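Local atomic coordinates of ribose transcriptional regulator (Enterococcus faecium DO, PDB entry 4RK1), a protein that binds ribose in the cleft of its periplasmic-binding-protein-like fold and probably acts as a DNA-binding transcriptional repressor of the LacI family. Residues A57-T60 / G66-I69; F90-L93 / S98-F101. All coordinates share one frame; numbering follows the deposited sequence.

Contact 1. Residues A57-T60 / G66-I69; sequences AELT and GFII
Leu59 and Phe67 carry the contact between the short helix 55-61 and the strand 66-69, which follow one another as in the beta-alpha-beta architecture of a periplasmic-binding-protein-like lobe. The ring of Phe67 meets the helix with its far end: CE2 lies 3.8 Å from CB of Leu59, which sits at the ring edge close to the ring plane. The same ring carbon is 3.9 Å from Leu59 CD1, so it is touched by both the root and one branch of the leucine. Phe67 CG is anti to the carbonyl carbon (chi1 -64°), which extends the ring from the strand across to the helix. Thr60, the next residue, crosses the Phe67 side chain at about a right angle, its OG1 4.1 Å from Phe67 CZ. This is van der Waals packing; the hydroxyl finds its polar partner within its own helix, hydrogen-bonded to Leu56 O. Tight packing is thus confined to the end of one ring and two helix residues, all buried, and the nearest CA atoms, of Thr60 and Gly66, stay 8.8 Å apart. The looser side is that of Ala57 and Glu58, which do not reach the strand; Glu58 OE2 bonds to Thr9 OG1 of the second subunit, while Arg61 and Arg62 hold its carboxylate by salt bridges. Leu59 also packs on Ile41 of the second subunit. Strand 66-69 runs parallel to its two neighbours, strands 9-14 and 90-93, in the mixed sheet, and Leu83 of helix 76-84 packs against both Thr60 and Phe67, so two helices share the Phe67 ring.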
loop_
_atom_site.group_PDB
_atom_site.type_symbol
_atom_site.label_atom_id
_atom_site.label_comp_id
_atom_site.label_asym_id
_atom_site.label_seq_id
_atom_site.Cartn_x
_atom_site.Cartn_y
_atom_site.Cartn_z
ATOM N N ALA B 57 -7.906 -12.329 -21.053
ATOM C CA ALA B 57 -7.868 -13.546 -21.857
ATOM C C ALA B 57 -7.236 -14.680 -21.060
ATOM O O ALA B 57 -7.790 -15.772 -20.966
ATOM C CB ALA B 57 -7.101 -13.313 -23.157
ATOM N N GLU B 58 -6.080 -14.412 -20.468
ATOM C CA GLU B 58 -5.397 -15.425 -19.679
ATOM C C GLU B 58 -6.245 -15.837 -18.467
ATOM O O GLU B 58 -6.418 -17.018 -18.209
ATOM C CB GLU B 58 -4.018 -14.913 -19.244
ATOM C CG GLU B 58 -3.228 -15.843 -18.331
ATOM C CD GLU B 58 -2.926 -17.211 -18.937
ATOM O OE1 GLU B 58 -2.906 -17.347 -20.181
ATOM O OE2 GLU B 58 -2.698 -18.160 -18.156
ATOM N N LEU B 59 -6.760 -14.866 -17.723
ATOM C CA LEU B 59 -7.531 -15.171 -16.516
ATOM C C LEU B 59 -8.838 -15.899 -16.834
ATOM O O LEU B 59 -9.245 -16.799 -16.102
ATOM C CB LEU B 59 -7.795 -13.892 -15.720
ATOM C CG LEU B 59 -6.564 -13.266 -15.041
ATOM C CD1 LEU B 59 -6.987 -12.108 -14.153
ATOM C CD2 LEU B 59 -5.800 -14.299 -14.233
ATOM N N THR B 60 -9.473 -15.519 -17.941
ATOM C CA THR B 60 -10.656 -16.218 -18.430
ATOM C C THR B 60 -10.336 -17.675 -18.749
ATOM O O THR B 60 -11.073 -18.562 -18.324
ATOM C CB THR B 60 -11.257 -15.491 -19.652
ATOM O OG1 THR B 60 -11.611 -14.156 -19.268
ATOM C CG2 THR B 60 -12.510 -16.201 -20.173
ATOM N N GLY B 66 -15.580 -14.526 -12.129
ATOM C CA GLY B 66 -16.137 -13.181 -12.274
ATOM C C GLY B 66 -15.046 -12.177 -12.007
ATOM O O GLY B 66 -14.015 -12.537 -11.452
ATOM N N PHE B 67 -15.269 -10.931 -12.418
ATOM C CA PHE B 67 -14.267 -9.884 -12.307
ATOM C C PHE B 67 -14.800 -8.592 -11.716
ATOM O O PHE B 67 -15.956 -8.245 -11.892
ATOM C CB PHE B 67 -13.663 -9.573 -13.674
ATOM C CG PHE B 67 -12.919 -10.720 -14.270
ATOM C CD1 PHE B 67 -13.603 -11.745 -14.917
ATOM C CD2 PHE B 67 -11.541 -10.792 -14.179
ATOM C CE1 PHE B 67 -12.920 -12.816 -15.468
ATOM C CE2 PHE B 67 -10.855 -11.864 -14.729
ATOM C CZ PHE B 67 -11.545 -12.870 -15.381
ATOM N N ILE B 68 -13.925 -7.883 -11.012
ATOM C CA ILE B 68 -14.202 -6.548 -10.539
ATOM C C ILE B 68 -13.109 -5.674 -11.122
ATOM O O ILE B 68 -11.934 -5.882 -10.852
ATOM C CB ILE B 68 -14.206 -6.495 -9.014
ATOM C CG1 ILE B 68 -15.285 -7.448 -8.475
ATOM C CG2 ILE B 68 -14.433 -5.070 -8.539
ATOM C CD1 ILE B 68 -15.221 -7.679 -6.981
ATOM N N ILE B 69 -13.516 -4.703 -11.926
ATOM C CA ILE B 69 -12.625 -3.989 -12.818
ATOM C C ILE B 69 -12.645 -2.508 -12.485
ATOM O O ILE B 69 -13.649 -1.821 -12.718
ATOM C CB ILE B 69 -13.061 -4.192 -14.290
ATOM C CG1 ILE B 69 -13.120 -5.692 -14.611
ATOM C CG2 ILE B 69 -12.101 -3.470 -15.232
ATOM C CD1 ILE B 69 -13.628 -6.018 -16.002
#

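Contact 2. Residues F90-L93 / S98-F101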
loop_
_atom_site.group_PDB
_atom_site.type_symbol
_atom_site.label_atom_id
_atom_site.label_comp_id
_atom_site.label_asym_id
_atom_site.label_seq_id
_atom_site.Cartn_x
_atom_site.Cartn_y
_atom_site.Cartn_z
ATOM N N PHE B 90 -19.234 -9.303 -14.433
ATOM C CA PHE B 90 -18.267 -8.347 -13.920
ATOM C C PHE B 90 -18.896 -7.070 -13.396
ATOM O O PHE B 90 -20.024 -6.718 -13.752
ATOM C CB PHE B 90 -17.207 -8.028 -14.980
ATOM C CG PHE B 90 -17.750 -7.340 -16.196
ATOM C CD1 PHE B 90 -18.399 -8.065 -17.190
ATOM C CD2 PHE B 90 -17.624 -5.970 -16.351
ATOM C CE1 PHE B 90 -18.907 -7.431 -18.310
ATOM C CE2 PHE B 90 -18.129 -5.328 -17.473
ATOM C CZ PHE B 90 -18.787 -6.061 -18.446
ATOM N N ILE B 91 -18.136 -6.400 -12.532
ATOM C CA ILE B 91 -18.493 -5.130 -11.944
ATOM C C ILE B 91 -17.482 -4.120 -12.428
ATOM O O ILE B 91 -16.309 -4.451 -12.560
ATOM C CB ILE B 91 -18.400 -5.155 -10.405
ATOM C CG1 ILE B 91 -19.168 -6.341 -9.821
ATOM C CG2 ILE B 91 -18.906 -3.845 -9.823
ATOM C CD1 ILE B 91 -20.639 -6.366 -10.164
ATOM N N VAL B 92 -17.932 -2.892 -12.674
ATOM C CA VAL B 92 -17.035 -1.801 -13.048
ATOM C C VAL B 92 -17.112 -0.714 -11.991
ATOM O O VAL B 92 -18.145 -0.496 -11.373
ATOM C CB VAL B 92 -17.358 -1.190 -14.434
ATOM C CG1 VAL B 92 -17.210 -2.234 -15.525
ATOM C CG2 VAL B 92 -18.756 -0.589 -14.469
ATOM N N LEU B 93 -16.000 -0.036 -11.779
ATOM C CA LEU B 93 -15.967 1.056 -10.844
ATOM C C LEU B 93 -14.764 1.927 -11.120
ATOM O O LEU B 93 -13.926 1.612 -11.967
ATOM C CB LEU B 93 -15.895 0.534 -9.414
ATOM C CG LEU B 93 -14.677 -0.275 -8.978
ATOM C CD1 LEU B 93 -14.491 -0.153 -7.476
ATOM C CD2 LEU B 93 -14.800 -1.739 -9.345
ATOM N N SER B 98 -18.534 2.604 -17.749
ATOM C CA SER B 98 -19.649 1.666 -17.722
ATOM C C SER B 98 -19.690 0.802 -18.981
ATOM O O SER B 98 -19.178 1.185 -20.032
ATOM C CB SER B 98 -20.975 2.403 -17.484
ATOM O OG SER B 98 -21.090 2.738 -16.099
ATOM N N GLU B 99 -20.257 -0.388 -18.831
ATOM C CA GLU B 99 -20.341 -1.376 -19.900
ATOM C C GLU B 99 -21.733 -1.975 -19.837
ATOM O O GLU B 99 -22.280 -2.150 -18.749
ATOM C CB GLU B 99 -19.312 -2.495 -19.686
ATOM C CG GLU B 99 -17.855 -2.070 -19.823
ATOM C CD GLU B 99 -17.435 -1.818 -21.261
ATOM O OE1 GLU B 99 -18.216 -2.108 -22.185
ATOM O OE2 GLU B 99 -16.311 -1.322 -21.467
ATOM N N GLY B 100 -22.301 -2.295 -20.995
ATOM C CA GLY B 100 -23.580 -2.985 -21.043
ATOM C C GLY B 100 -23.523 -4.327 -20.334
ATOM O O GLY B 100 -22.531 -5.053 -20.428
ATOM N N PHE B 101 -24.601 -4.652 -19.634
ATOM C CA PHE B 101 -24.744 -5.907 -18.921
ATOM C C PHE B 101 -23.638 -6.111 -17.888
ATOM O O PHE B 101 -23.032 -7.187 -17.778
ATOM C CB PHE B 101 -24.847 -7.086 -19.898
ATOM C CG PHE B 101 -26.064 -7.039 -20.791
ATOM C CD1 PHE B 101 -27.298 -6.623 -20.302
ATOM C CD2 PHE B 101 -25.981 -7.446 -22.118
ATOM C CE1 PHE B 101 -28.417 -6.599 -21.119
ATOM C CE2 PHE B 101 -27.099 -7.425 -22.938
ATOM C CZ PHE B 101 -28.316 -7.000 -22.436
HETATM O O HOH W 1 -22.167 -8.985 -15.730
#
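Phe90 sets the outer end of its ring against the aliphatic part of Glu99, CE2 and CZ each 3.8 Å from Glu99 CB, which lies at the ring edge near its plane. Phe90 CG is placed between its backbone N and carbonyl carbon (chi1 64°), and from there the ring reaches the loop. Glu99 CG follows at 4.0 Å from Phe90 CE2, but a bend at chi2 (-73°) turns the carboxylate away from the strand, where OE2 is held by a salt bridge to Lys96 and a hydrogen bond to Thr76 OG1. Val92, two residues along the strand and on the same side of it, rests CG2 on the loop backbone, 4.1 Å from Ser98 CA. Residues 98-101 lie in the loop that leads from strand 90-93 to its parallel neighbour, strand 103-107, in the Rossmann-like sheet of a periplasmic-binding-protein fold; here the link contains no helix. Where the strand begins and the loop segment ends, a water joins the two backbones, accepting from Phe90 N at 3.2 Å and donating to Phe101 O at 2.9 Å. Ser98 OG is hydrogen-bonded to Arg106, and the Phe101 ring leads outward to meet Trp261, their planes at about 45°. Ile79 and Leu83 of helix 76-84 touch the Phe90 side chain, and Ile79 also touches Glu99.

Overall arrangement
Contact 1 comes first along the chain and is complete before strand 90-93 begins, with helix 76-84 in between; the centres of the two contacts are about 12 Å apart. Both rest on the same mixed sheet, in which strands 66-69 and 90-93 are parallel neighbours, joined by probable hydrogen bonds from Ile69 N to Ile91 O and from Ile91 N to Phe67 O, each 2.9 Å. Helix 76-84 packs on Phe67 and Phe90 alike, giving the two contacts a common layer. Contact 1 reaches toward the second subunit, whereas contact 2 turns to a partly exposed loop. Together they build part of one lobe of the sugar-binding fold; the side chain of Val92 lies about 12 Å from the bound ribose.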